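Local coordinates for protein Abbfa_003403 (Acinetobacter baumannii, PDB 4ZXH) that probably builds and releases a peptide product as a four-domain nonribosomal peptide synthetase, with condensation, adenylation, phosphopantetheinyl carrier and thioesterase domains, at residues Leu648-Asp653 with Pro788-Gln793; Trp760-Pro765 with Thr769-Ala774; Ile675-Ile680 with Val713-Pro718; Glu811-Gly816 with Arg835-Leu840. One frame throughout, in Å; residues are numbered along the deposited sequence.

Interaction 1 (Leu648-Asp653 with Pro788-Gln793)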
loop_
_atom_site.group_PDB
_atom_site.type_symbol
_atom_site.label_atom_id
_atom_site.label_comp_id
_atom_site.label_asym_id
_atom_site.label_seq_id
_atom_site.Cartn_x
_atom_site.Cartn_y
_atom_site.Cartn_z
ATOM N N LEU A 648 38.165 15.063 11.204
ATOM C CA LEU A 648 38.289 14.880 12.642
ATOM C C LEU A 648 37.895 16.123 13.415
ATOM O O LEU A 648 37.131 16.034 14.379
ATOM C CB LEU A 648 39.722 14.468 13.001
ATOM C CG LEU A 648 39.991 13.013 12.610
ATOM C CD1 LEU A 648 41.458 12.653 12.723
ATOM C CD2 LEU A 648 39.137 12.107 13.474
ATOM N N LEU A 649 38.403 17.278 12.990
ATOM C CA LEU A 649 38.070 18.539 13.657
ATOM C C LEU A 649 36.585 18.862 13.534
ATOM O O LEU A 649 35.961 19.341 14.480
ATOM C CB LEU A 649 38.898 19.691 13.092
ATOM C CG LEU A 649 40.388 19.704 13.438
ATOM C CD1 LEU A 649 41.037 20.937 12.859
ATOM C CD2 LEU A 649 40.578 19.646 14.947
ATOM N N SER A 650 36.026 18.596 12.359
ATOM C CA SER A 650 34.613 18.834 12.098
ATOM C C SER A 650 33.777 17.968 13.030
ATOM O O SER A 650 32.768 18.403 13.585
ATOM C CB SER A 650 34.278 18.519 10.640
ATOM O OG SER A 650 33.152 19.243 10.178
ATOM N N MET A 651 34.222 16.735 13.206
ATOM C CA MET A 651 33.506 15.797 14.044
ATOM C C MET A 651 33.581 16.237 15.493
ATOM O O MET A 651 32.609 16.093 16.243
ATOM C CB MET A 651 34.063 14.384 13.861
ATOM C CG MET A 651 33.393 13.652 12.703
ATOM S SD MET A 651 31.585 13.458 12.907
ATOM C CE MET A 651 31.081 13.997 11.312
ATOM N N ASN A 652 34.717 16.813 15.880
ATOM C CA ASN A 652 34.857 17.258 17.255
ATOM C C ASN A 652 33.886 18.365 17.636
ATOM O O ASN A 652 33.513 18.455 18.799
ATOM C CB ASN A 652 36.271 17.731 17.543
ATOM C CG ASN A 652 36.448 18.117 18.995
ATOM O OD1 ASN A 652 36.365 17.257 19.878
ATOM N ND2 ASN A 652 36.659 19.413 19.260
ATOM N N ASP A 653 33.495 19.207 16.672
ATOM C CA ASP A 653 32.514 20.286 16.910
ATOM C C ASP A 653 31.206 19.704 17.433
ATOM O O ASP A 653 30.546 20.283 18.295
ATOM C CB ASP A 653 32.228 21.080 15.626
ATOM C CG ASP A 653 33.374 21.995 15.220
ATOM O OD1 ASP A 653 34.184 22.384 16.091
ATOM O OD2 ASP A 653 33.453 22.326 14.014
ATOM N N PRO A 788 25.868 19.102 6.357
ATOM C CA PRO A 788 27.209 18.868 5.792
ATOM C C PRO A 788 28.319 19.278 6.756
ATOM O O PRO A 788 28.182 20.282 7.458
ATOM C CB PRO A 788 27.245 19.768 4.546
ATOM C CG PRO A 788 25.838 20.277 4.354
ATOM C CD PRO A 788 25.159 20.203 5.683
ATOM N N LEU A 789 29.409 18.520 6.775
ATOM C CA LEU A 789 30.581 18.853 7.587
ATOM C C LEU A 789 31.328 20.075 7.050
ATOM O O LEU A 789 30.939 20.649 6.031
ATOM C CB LEU A 789 31.540 17.671 7.644
ATOM C CG LEU A 789 31.363 16.647 8.749
ATOM C CD1 LEU A 789 29.965 16.097 8.713
ATOM C CD2 LEU A 789 32.370 15.538 8.522
ATOM N N ALA A 790 32.420 20.445 7.721
ATOM C CA ALA A 790 33.137 21.674 7.389
ATOM C C ALA A 790 33.818 21.566 6.033
ATOM O O ALA A 790 34.467 20.563 5.734
ATOM C CB ALA A 790 34.141 22.003 8.459
ATOM N N ASN A 791 33.639 22.600 5.218
ATOM C CA ASN A 791 34.232 22.670 3.890
ATOM C C ASN A 791 33.758 21.530 2.998
ATOM O O ASN A 791 34.510 20.972 2.195
ATOM C CB ASN A 791 35.753 22.687 4.005
ATOM C CG ASN A 791 36.222 23.651 5.062
ATOM O OD1 ASN A 791 36.161 24.868 4.877
ATOM N ND2 ASN A 791 36.675 23.116 6.189
ATOM N N THR A 792 32.490 21.194 3.164
ATOM C CA THR A 792 31.837 20.175 2.370
ATOM C C THR A 792 30.621 20.822 1.709
ATOM O O THR A 792 29.920 21.637 2.328
ATOM C CB THR A 792 31.409 18.967 3.238
ATOM O OG1 THR A 792 32.540 18.455 3.970
ATOM C CG2 THR A 792 30.831 17.865 2.362
ATOM N N GLN A 793 30.377 20.507 0.444
ATOM C CA GLN A 793 29.163 21.001 -0.185
ATOM C C GLN A 793 28.389 19.845 -0.785
ATOM O O GLN A 793 28.971 18.925 -1.372
ATOM C CB GLN A 793 29.471 22.058 -1.245
ATOM C CG GLN A 793 30.334 23.208 -0.732
ATOM C CD GLN A 793 31.816 22.927 -0.881
ATOM O OE1 GLN A 793 32.277 22.541 -1.963
ATOM N NE2 GLN A 793 32.568 23.086 0.210
#

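Interaction 2 (Trp760-Pro765 with Thr769-Ala774)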
loop_
_atom_site.group_PDB
_atom_site.type_symbol
_atom_site.label_atom_id
_atom_site.label_comp_id
_atom_site.label_asym_id
_atom_site.label_seq_id
_atom_site.Cartn_x
_atom_site.Cartn_y
_atom_site.Cartn_z
ATOM N N TRP A 760 23.567 10.375 16.507
ATOM C CA TRP A 760 23.886 10.972 15.213
ATOM C C TRP A 760 23.659 9.977 14.081
ATOM O O TRP A 760 24.187 8.861 14.119
ATOM C CB TRP A 760 25.326 11.454 15.178
ATOM C CG TRP A 760 25.607 12.587 16.113
ATOM C CD1 TRP A 760 26.053 12.502 17.406
ATOM C CD2 TRP A 760 25.474 13.982 15.826
ATOM N NE1 TRP A 760 26.193 13.760 17.940
ATOM C CE2 TRP A 760 25.838 14.686 16.993
ATOM C CE3 TRP A 760 25.069 14.705 14.699
ATOM C CZ2 TRP A 760 25.815 16.078 17.064
ATOM C CZ3 TRP A 760 25.048 16.085 14.769
ATOM C CH2 TRP A 760 25.418 16.759 15.944
ATOM N N ASN A 761 22.857 10.360 13.087
ATOM C CA ASN A 761 22.842 9.613 11.830
ATOM C C ASN A 761 23.846 10.273 10.908
ATOM O O ASN A 761 23.818 11.481 10.702
ATOM C CB ASN A 761 21.465 9.576 11.183
ATOM C CG ASN A 761 21.458 8.803 9.872
ATOM O OD1 ASN A 761 22.105 7.760 9.744
ATOM N ND2 ASN A 761 20.744 9.331 8.877
ATOM N N VAL A 762 24.749 9.477 10.364
ATOM C CA VAL A 762 25.944 10.036 9.781
ATOM C C VAL A 762 26.256 9.313 8.454
ATOM O O VAL A 762 25.994 8.110 8.309
ATOM C CB VAL A 762 27.093 9.966 10.824
ATOM C CG1 VAL A 762 27.633 8.565 10.968
ATOM C CG2 VAL A 762 28.182 10.938 10.497
ATOM N N TYR A 763 26.746 10.062 7.466
ATOM C CA TYR A 763 26.824 9.562 6.088
ATOM C C TYR A 763 28.047 10.086 5.326
ATOM O O TYR A 763 28.556 11.187 5.594
ATOM C CB TYR A 763 25.539 9.920 5.310
ATOM C CG TYR A 763 25.655 9.786 3.799
ATOM C CD1 TYR A 763 25.336 8.599 3.164
ATOM C CD2 TYR A 763 26.087 10.857 3.005
ATOM C CE1 TYR A 763 25.454 8.468 1.778
ATOM C CE2 TYR A 763 26.212 10.733 1.621
ATOM C CZ TYR A 763 25.892 9.537 1.018
ATOM O OH TYR A 763 26.007 9.400 -0.344
ATOM N N GLY A 764 28.508 9.282 4.376
ATOM C CA GLY A 764 29.555 9.702 3.472
ATOM C C GLY A 764 30.195 8.508 2.801
ATOM O O GLY A 764 30.352 7.484 3.415
ATOM N N PRO A 765 30.539 8.636 1.523
ATOM C CA PRO A 765 31.293 7.599 0.823
ATOM C C PRO A 765 32.751 7.659 1.229
ATOM O O PRO A 765 33.206 8.728 1.629
ATOM C CB PRO A 765 31.126 7.978 -0.648
ATOM C CG PRO A 765 30.953 9.458 -0.616
ATOM C CD PRO A 765 30.152 9.742 0.630
ATOM N N THR A 769 36.038 10.934 2.460
ATOM C CA THR A 769 36.669 10.779 3.786
ATOM C C THR A 769 35.708 10.547 4.954
ATOM O O THR A 769 35.239 11.491 5.588
ATOM C CB THR A 769 37.559 11.974 4.126
ATOM O OG1 THR A 769 38.432 12.228 3.022
ATOM C CG2 THR A 769 38.394 11.683 5.356
ATOM N N VAL A 770 35.464 9.260 5.226
ATOM C CA VAL A 770 34.650 8.755 6.339
ATOM C C VAL A 770 33.201 9.244 6.304
ATOM O O VAL A 770 32.334 8.574 5.752
ATOM C CB VAL A 770 35.262 9.109 7.709
ATOM C CG1 VAL A 770 34.550 8.315 8.784
ATOM C CG2 VAL A 770 36.763 8.789 7.741
ATOM N N TRP A 771 32.926 10.397 6.898
ATOM C CA TRP A 771 31.586 10.959 6.827
ATOM C C TRP A 771 31.639 12.329 6.152
ATOM O O TRP A 771 32.661 13.019 6.210
ATOM C CB TRP A 771 30.958 11.090 8.219
ATOM C CG TRP A 771 30.950 9.827 9.093
ATOM C CD1 TRP A 771 31.482 9.701 10.349
ATOM C CD2 TRP A 771 30.351 8.546 8.785
ATOM N NE1 TRP A 771 31.257 8.425 10.837
ATOM C CE2 TRP A 771 30.579 7.696 9.897
ATOM C CE3 TRP A 771 29.663 8.031 7.677
ATOM C CZ2 TRP A 771 30.139 6.365 9.931
ATOM C CZ3 TRP A 771 29.223 6.702 7.714
ATOM C CH2 TRP A 771 29.467 5.888 8.834
ATOM N N SER A 772 30.533 12.721 5.523
ATOM C CA SER A 772 30.432 14.026 4.873
ATOM C C SER A 772 29.209 14.828 5.332
ATOM O O SER A 772 29.182 16.051 5.186
ATOM C CB SER A 772 30.399 13.875 3.351
ATOM O OG SER A 772 31.708 13.773 2.813
ATOM N N SER A 773 28.201 14.149 5.870
ATOM C CA SER A 773 27.093 14.845 6.507
ATOM C C SER A 773 26.704 14.139 7.795
ATOM O O SER A 773 27.089 12.985 8.024
ATOM C CB SER A 773 25.885 14.960 5.572
ATOM O OG SER A 773 25.307 13.696 5.319
ATOM N N ALA A 774 25.938 14.840 8.627
ATOM C CA ALA A 774 25.628 14.370 9.968
ATOM C C ALA A 774 24.352 15.014 10.515
ATOM O O ALA A 774 24.213 16.232 10.524
ATOM C CB ALA A 774 26.792 14.645 10.885
#

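Interaction 3 (Ile675-Ile680 with Val713-Pro718)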
loop_
_atom_site.group_PDB
_atom_site.type_symbol
_atom_site.label_atom_id
_atom_site.label_comp_id
_atom_site.label_asym_id
_atom_site.label_seq_id
_atom_site.Cartn_x
_atom_site.Cartn_y
_atom_site.Cartn_z
ATOM N N ILE A 675 38.785 5.073 11.556
ATOM C CA ILE A 675 39.653 6.239 11.723
ATOM C C ILE A 675 39.191 7.165 12.866
ATOM O O ILE A 675 39.996 7.573 13.704
ATOM C CB ILE A 675 39.744 7.029 10.383
ATOM C CG1 ILE A 675 40.910 6.505 9.566
ATOM C CG2 ILE A 675 39.952 8.502 10.592
ATOM C CD1 ILE A 675 42.206 6.599 10.316
ATOM N N LEU A 676 37.896 7.481 12.903
ATOM C CA LEU A 676 37.322 8.322 13.953
ATOM C C LEU A 676 37.435 7.674 15.331
ATOM O O LEU A 676 37.714 8.339 16.326
ATOM C CB LEU A 676 35.848 8.606 13.659
ATOM C CG LEU A 676 35.056 9.313 14.759
ATOM C CD1 LEU A 676 35.501 10.756 14.906
ATOM C CD2 LEU A 676 33.583 9.225 14.479
ATOM N N GLU A 677 37.202 6.367 15.367
ATOM C CA GLU A 677 37.167 5.598 16.601
ATOM C C GLU A 677 38.550 5.440 17.215
ATOM O O GLU A 677 38.711 5.466 18.439
ATOM C CB GLU A 677 36.566 4.213 16.343
ATOM C CG GLU A 677 35.281 4.210 15.528
ATOM C CD GLU A 677 34.756 2.802 15.296
ATOM O OE1 GLU A 677 35.458 1.832 15.663
ATOM O OE2 GLU A 677 33.647 2.664 14.737
ATOM N N LEU A 678 39.550 5.260 16.363
ATOM C CA LEU A 678 40.899 4.981 16.836
ATOM C C LEU A 678 41.723 6.246 17.138
ATOM O O LEU A 678 42.741 6.171 17.811
ATOM C CB LEU A 678 41.628 4.110 15.805
ATOM C CG LEU A 678 40.975 2.745 15.527
ATOM C CD1 LEU A 678 41.628 2.040 14.322
ATOM C CD2 LEU A 678 40.977 1.825 16.769
ATOM N N LEU A 679 41.284 7.407 16.666
ATOM C CA LEU A 679 42.113 8.601 16.779
ATOM C C LEU A 679 41.531 9.710 17.634
ATOM O O LEU A 679 42.222 10.274 18.478
ATOM C CB LEU A 679 42.409 9.175 15.396
ATOM C CG LEU A 679 43.280 8.317 14.484
ATOM C CD1 LEU A 679 43.575 9.074 13.194
ATOM C CD2 LEU A 679 44.556 7.906 15.203
ATOM N N ILE A 680 40.266 10.043 17.421
ATOM C CA ILE A 680 39.782 11.310 17.956
ATOM C C ILE A 680 39.852 11.462 19.488
ATOM O O ILE A 680 39.953 12.593 19.962
ATOM C CB ILE A 680 38.334 11.620 17.479
ATOM C CG1 ILE A 680 38.102 13.138 17.508
ATOM C CG2 ILE A 680 37.292 10.872 18.300
ATOM C CD1 ILE A 680 36.751 13.583 16.993
ATOM N N VAL A 713 31.172 7.011 24.188
ATOM C CA VAL A 713 30.987 7.232 22.747
ATOM C C VAL A 713 31.037 5.872 22.055
ATOM O O VAL A 713 31.939 5.070 22.310
ATOM C CB VAL A 713 32.065 8.165 22.110
ATOM C CG1 VAL A 713 31.729 8.452 20.640
ATOM C CG2 VAL A 713 32.219 9.472 22.875
ATOM N N LEU A 714 30.069 5.598 21.191
ATOM C CA LEU A 714 30.078 4.345 20.443
ATOM C C LEU A 714 29.610 4.599 19.023
ATOM O O LEU A 714 28.530 5.151 18.814
ATOM C CB LEU A 714 29.186 3.293 21.117
ATOM C CG LEU A 714 29.084 1.914 20.448
ATOM C CD1 LEU A 714 30.415 1.225 20.443
ATOM C CD2 LEU A 714 28.075 1.035 21.148
ATOM N N GLN A 715 30.425 4.215 18.047
ATOM C CA GLN A 715 30.009 4.296 16.649
ATOM C C GLN A 715 29.959 2.891 16.042
ATOM O O GLN A 715 30.823 2.051 16.306
ATOM C CB GLN A 715 30.938 5.225 15.860
ATOM C CG GLN A 715 31.290 4.732 14.485
ATOM C CD GLN A 715 31.963 5.772 13.594
ATOM O OE1 GLN A 715 31.511 6.908 13.463
ATOM N NE2 GLN A 715 33.111 5.389 13.036
ATOM N N ALA A 716 28.921 2.645 15.249
ATOM C CA ALA A 716 28.626 1.314 14.745
ATOM C C ALA A 716 27.602 1.362 13.613
ATOM O O ALA A 716 26.740 2.242 13.582
ATOM C CB ALA A 716 28.108 0.426 15.871
ATOM N N THR A 717 27.696 0.407 12.694
ATOM C CA THR A 717 26.660 0.211 11.690
ATOM C C THR A 717 25.392 -0.343 12.346
ATOM O O THR A 717 25.462 -0.991 13.407
ATOM C CB THR A 717 27.127 -0.750 10.593
ATOM O OG1 THR A 717 27.343 -2.049 11.160
ATOM C CG2 THR A 717 28.422 -0.239 9.960
ATOM N N PRO A 718 24.226 -0.086 11.724
ATOM C CA PRO A 718 22.935 -0.615 12.198
ATOM C C PRO A 718 22.981 -2.069 12.639
ATOM O O PRO A 718 22.429 -2.394 13.686
ATOM C CB PRO A 718 22.039 -0.455 10.980
ATOM C CG PRO A 718 22.540 0.859 10.367
ATOM C CD PRO A 718 24.051 0.851 10.593
#

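Interaction 4 (Glu811-Gly816 with Arg835-Leu840)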
loop_
_atom_site.group_PDB
_atom_site.type_symbol
_atom_site.label_atom_id
_atom_site.label_comp_id
_atom_site.label_asym_id
_atom_site.label_seq_id
_atom_site.Cartn_x
_atom_site.Cartn_y
_atom_site.Cartn_z
ATOM N N GLU A 811 21.107 12.731 -8.382
ATOM C CA GLU A 811 22.336 12.139 -7.870
ATOM C C GLU A 811 22.986 13.114 -6.898
ATOM O O GLU A 811 23.094 14.296 -7.188
ATOM C CB GLU A 811 23.291 11.779 -9.028
ATOM C CG GLU A 811 24.527 10.928 -8.658
ATOM C CD GLU A 811 25.234 10.343 -9.883
ATOM O OE1 GLU A 811 24.943 10.787 -11.015
ATOM O OE2 GLU A 811 26.071 9.422 -9.721
ATOM N N LEU A 812 23.389 12.633 -5.728
ATOM C CA LEU A 812 24.156 13.469 -4.823
ATOM C C LEU A 812 25.598 13.607 -5.319
ATOM O O LEU A 812 26.274 12.601 -5.530
ATOM C CB LEU A 812 24.138 12.890 -3.409
ATOM C CG LEU A 812 25.019 13.595 -2.368
ATOM C CD1 LEU A 812 24.590 15.035 -2.144
ATOM C CD2 LEU A 812 25.005 12.818 -1.056
ATOM N N TRP A 813 26.059 14.845 -5.518
ATOM C CA TRP A 813 27.480 15.114 -5.764
ATOM C C TRP A 813 28.053 15.847 -4.559
ATOM O O TRP A 813 27.354 16.671 -3.964
ATOM C CB TRP A 813 27.692 15.948 -7.026
ATOM C CG TRP A 813 27.406 15.251 -8.326
ATOM C CD1 TRP A 813 26.202 14.749 -8.749
ATOM C CD2 TRP A 813 28.333 15.014 -9.391
ATOM N NE1 TRP A 813 26.329 14.211 -10.007
ATOM C CE2 TRP A 813 27.625 14.358 -10.422
ATOM C CE3 TRP A 813 29.696 15.282 -9.569
ATOM C CZ2 TRP A 813 28.235 13.969 -11.611
ATOM C CZ3 TRP A 813 30.298 14.896 -10.749
ATOM C CH2 TRP A 813 29.566 14.245 -11.757
ATOM N N ILE A 814 29.311 15.562 -4.212
ATOM C CA ILE A 814 29.943 16.143 -3.026
ATOM C C ILE A 814 31.213 16.914 -3.357
ATOM O O ILE A 814 32.093 16.398 -4.043
ATOM C CB ILE A 814 30.322 15.062 -1.986
ATOM C CG1 ILE A 814 29.086 14.322 -1.489
ATOM C CG2 ILE A 814 31.104 15.675 -0.811
ATOM C CD1 ILE A 814 29.390 13.362 -0.383
ATOM N N GLY A 815 31.324 18.139 -2.850
ATOM C CA GLY A 815 32.506 18.938 -3.104
ATOM C C GLY A 815 33.182 19.390 -1.830
ATOM O O GLY A 815 32.614 19.264 -0.747
ATOM N N GLY A 816 34.397 19.921 -1.961
ATOM C CA GLY A 816 35.109 20.456 -0.814
ATOM C C GLY A 816 36.371 19.721 -0.405
ATOM O O GLY A 816 36.972 18.985 -1.198
ATOM N N ARG A 835 35.414 15.250 -10.887
ATOM C CA ARG A 835 35.383 16.247 -11.955
ATOM C C ARG A 835 34.984 17.602 -11.409
ATOM O O ARG A 835 34.347 17.694 -10.352
ATOM C CB ARG A 835 34.371 15.870 -13.048
ATOM C CG ARG A 835 34.485 14.486 -13.608
ATOM C CD ARG A 835 33.203 14.064 -14.265
ATOM N NE ARG A 835 33.029 14.703 -15.556
ATOM C CZ ARG A 835 31.882 14.717 -16.231
ATOM N NH1 ARG A 835 30.799 14.124 -15.721
ATOM N NH2 ARG A 835 31.815 15.327 -17.415
ATOM N N THR A 836 35.328 18.652 -12.145
ATOM C CA THR A 836 34.597 19.901 -12.022
ATOM C C THR A 836 33.507 19.884 -13.078
ATOM O O THR A 836 33.635 19.199 -14.096
ATOM C CB THR A 836 35.470 21.112 -12.229
ATOM O OG1 THR A 836 35.737 21.252 -13.629
ATOM C CG2 THR A 836 36.763 20.956 -11.462
ATOM N N LEU A 837 32.435 20.629 -12.843
ATOM C CA LEU A 837 31.338 20.633 -13.790
ATOM C C LEU A 837 31.078 22.038 -14.323
ATOM O O LEU A 837 31.156 23.012 -13.573
ATOM C CB LEU A 837 30.089 20.058 -13.133
ATOM C CG LEU A 837 30.198 18.589 -12.714
ATOM C CD1 LEU A 837 28.978 18.158 -11.891
ATOM C CD2 LEU A 837 30.359 17.711 -13.940
ATOM N N PRO A 838 30.788 22.153 -15.630
ATOM C CA PRO A 838 30.517 23.455 -16.261
ATOM C C PRO A 838 29.307 24.141 -15.651
ATOM O O PRO A 838 29.262 25.362 -15.561
ATOM C CB PRO A 838 30.258 23.094 -17.724
ATOM C CG PRO A 838 30.996 21.807 -17.919
ATOM C CD PRO A 838 30.830 21.064 -16.619
ATOM N N SER A 839 28.346 23.340 -15.214
ATOM C CA SER A 839 27.115 23.845 -14.620
ATOM C C SER A 839 27.305 24.292 -13.170
ATOM O O SER A 839 26.361 24.758 -12.529
ATOM C CB SER A 839 26.043 22.766 -14.700
ATOM O OG SER A 839 26.647 21.493 -14.511
ATOM N N LEU A 840 28.519 24.123 -12.652
ATOM C CA LEU A 840 28.877 24.574 -11.306
ATOM C C LEU A 840 30.303 25.125 -11.305
ATOM O O LEU A 840 31.174 24.631 -10.585
ATOM C CB LEU A 840 28.748 23.430 -10.286
ATOM C CG LEU A 840 27.355 23.054 -9.779
ATOM C CD1 LEU A 840 27.437 21.893 -8.793
ATOM C CD2 LEU A 840 26.660 24.248 -9.139
#

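Interaction 1 (Leu648-Asp653 with Pro788-Gln793)
Ser650 and Ala790 meet where helix 641-655 runs past a type II turn, Leu789 to Thr792. The hydroxyl OG, turned anti to its own backbone N (chi1 -154°), accepts the amide of Ala790: Ala790 N lies 2.8 Å from Ser650 OG, and the N-H points at the oxygen at 162°. Serine suits the place because a short polar arm can satisfy this buried peptide N-H and still let the turn lie close; Leu789 CB and Ala790 CB both pack about the same oxygen. Next to it Met651, bent at chi2 and chi3, brings only its terminal methyl across. Met651 CE lies 3.4 Å from Leu789 CD2 and nearly as close to CD1, meeting the fork of the leucine with the two side chains at about a right angle. This is the tight, wholly buried part. One turn further along the helix the contact loosens: Asp653 is exposed, its side chain stays 5.6 Å or more from the turn, and OD2 bonds instead to Tyr478 OH. Asn791 takes the positive-phi corner, and its ND2 bonds to Asn646. Such helix-to-turn packing belongs to the large N-terminal part of the ANL adenylation fold.

Interaction 2 (Trp760-Pro765 with Thr769-Ala774)
The hydrogen-bonded pair of the antiparallel hairpin of strands 756-763 and 773-777 is Tyr763 with Ser773. Tyr763 N gives its hydrogen to Ser773 O at 3.0 Å, and Ser773 N lies 3.0 Å from Tyr763 O with the N-H at 169°. A second amide reaches that carbonyl: Ser772 N lies 2.5 Å from Tyr763 O, in the carbonyl plane, too short to trust at this resolution. Two residues thus face one, a classic beta bulge. At the neighbouring non-hydrogen-bonded pair, Ala774 CA sends a C-H toward Asn761 O at 3.5 Å, and the Ala774 methyl fits against Val762 CG2.

The segment 760-765 carries the start of the Tyr-Gly-Pro-Thr-Glu motif (A5) of adenylation domains, which in relatives borders the nucleotide site. Val762, Val770 and Trp771 probably line the amino acid pocket, as their counterparts do in such relatives. Trp771 is sandwiched: Val762 CG1 sits over the centre of its six-membered ring, 3.4 Å from the centroid in a CH-pi contact, and Val770 CG1 packs near the rim of the opposite face. At chi1 75° Val762 CG1 stands between the backbone N and carbonyl carbon, which carries it over the indole. The ring edge meets Gly764 N in plane. Glycine suits its place because at these backbone angles a CB would clash with the backbone of Trp771 and Ser772.

Several side-chain polar atoms find partners outside the two segments: Trp771 NE1 in Gln715 OE1, Ser773 OG in Leu785 O, Asn761 ND2 in Asp784 O, Ser772 OG in Thr768 OG1, Thr769 OG1 in Gly818 O.

Interaction 3 (Ile675-Ile680 with Val713-Pro718)
Helix 674-679 comes nearest to strand 713-716 at Glu677 and Gln715, whose CA atoms are 7.3 Å apart. At that spacing the backbones do not touch, and long side chains bridge the gap. The strand is a middle one of a mixed sheet, flanked by 662-665 and 735-740. Gln715 points from it toward the helix, while Leu714 and Ala716 turn the other way.

Glutamate and glutamine suit the gap because each is extended beyond CG and carries polar atoms at its end. They cross at about a right angle. Gln715 NE2 donates to Glu677 OE2 over 3.3 Å, with a bent N-H angle of 144°. The carboxylate oxygen is approached on its anti side and 22° out of its plane, whereas it lies close to the plane of the amide; the two planes stand 61° apart. Glu677 CG also lies beside NE2. Leu676, with CG anti to the backbone N, places CD2 3.3 Å from Gln715 OE1, an apolar lid on the amide whose oxygen is engaged by Trp771. The position of Gln715 corresponds to one that lines the amino acid pocket in related adenylation domains.

Thr667 OG1 adds a second bond to Glu677 OE2, and Ile666 N a weak one to OE1. Burial and a nearby acceptor, Gln715 O, could raise the pKa of the carboxylate, while the donated bonds would offset this, so its ionisation is left open. Trp771 NE1 on Gln715 OE1, with Glu677 OE2 and weakly Ile673 O on NE2, together probably set which way round the amide lies.

Interaction 4 (Glu811-Gly816 with Arg835-Leu840)
The antiparallel, curled sheet built on strands 792-797, 809-816 and 846-855 carries this contact, in which Trp813 of the middle strand is covered by the loop that follows strand 834-835. Leu837 does most of the covering. Its CD1 stands over one face of the six-membered ring, 3.8 Å from the centroid and 14° off the ring normal, a CH-pi contact. Leucine suits this place because its fork has two methyls to spend: CD1 goes to the indole, while CD2 lies over the centre of the guanidinium of Arg835, 4.0 Å above its plane. Arg835 bends at chi3 (76°) and brings NH1 to the rim of the indole, 4.2 Å from Trp813 CH2 and near the ring plane. With the planes 51° apart, the guanidinium is not stacked on the indole. Beyond Leu837 the chain folds back in a type I turn, closed by Leu840 N to Leu837 O at 3.0 Å; Pro838, with its fixed phi, fits the second position. Leu797 and Leu846 from the neighbouring strands touch both Trp813 and Leu837. A tryptophan covered by a loop leucine here belongs to the small, distorted beta-barrel subdomain of ANL adenylation domains.

Overall arrangement
All four contacts lie in the adenylation part of the chain and, apart from one pair, touch each other. Interactions 1 and 2 are closest, centres 9 Å apart, tied by Leu789 N to Ser772 O at 2.9 Å. Interaction 3, about 12 Å between centres from interaction 2, shares with it the nine-stranded sheet and the probable amino acid pocket; large residues there are consistent with a small substrate such as glycine. Leu676 also packs on Met651 of interaction 1. Strand pairing through Gln793 N and Gly815 O, 2.8 Å, leads from interaction 1 to interaction 4, whose nearest atoms stay about 15 Å from interaction 3.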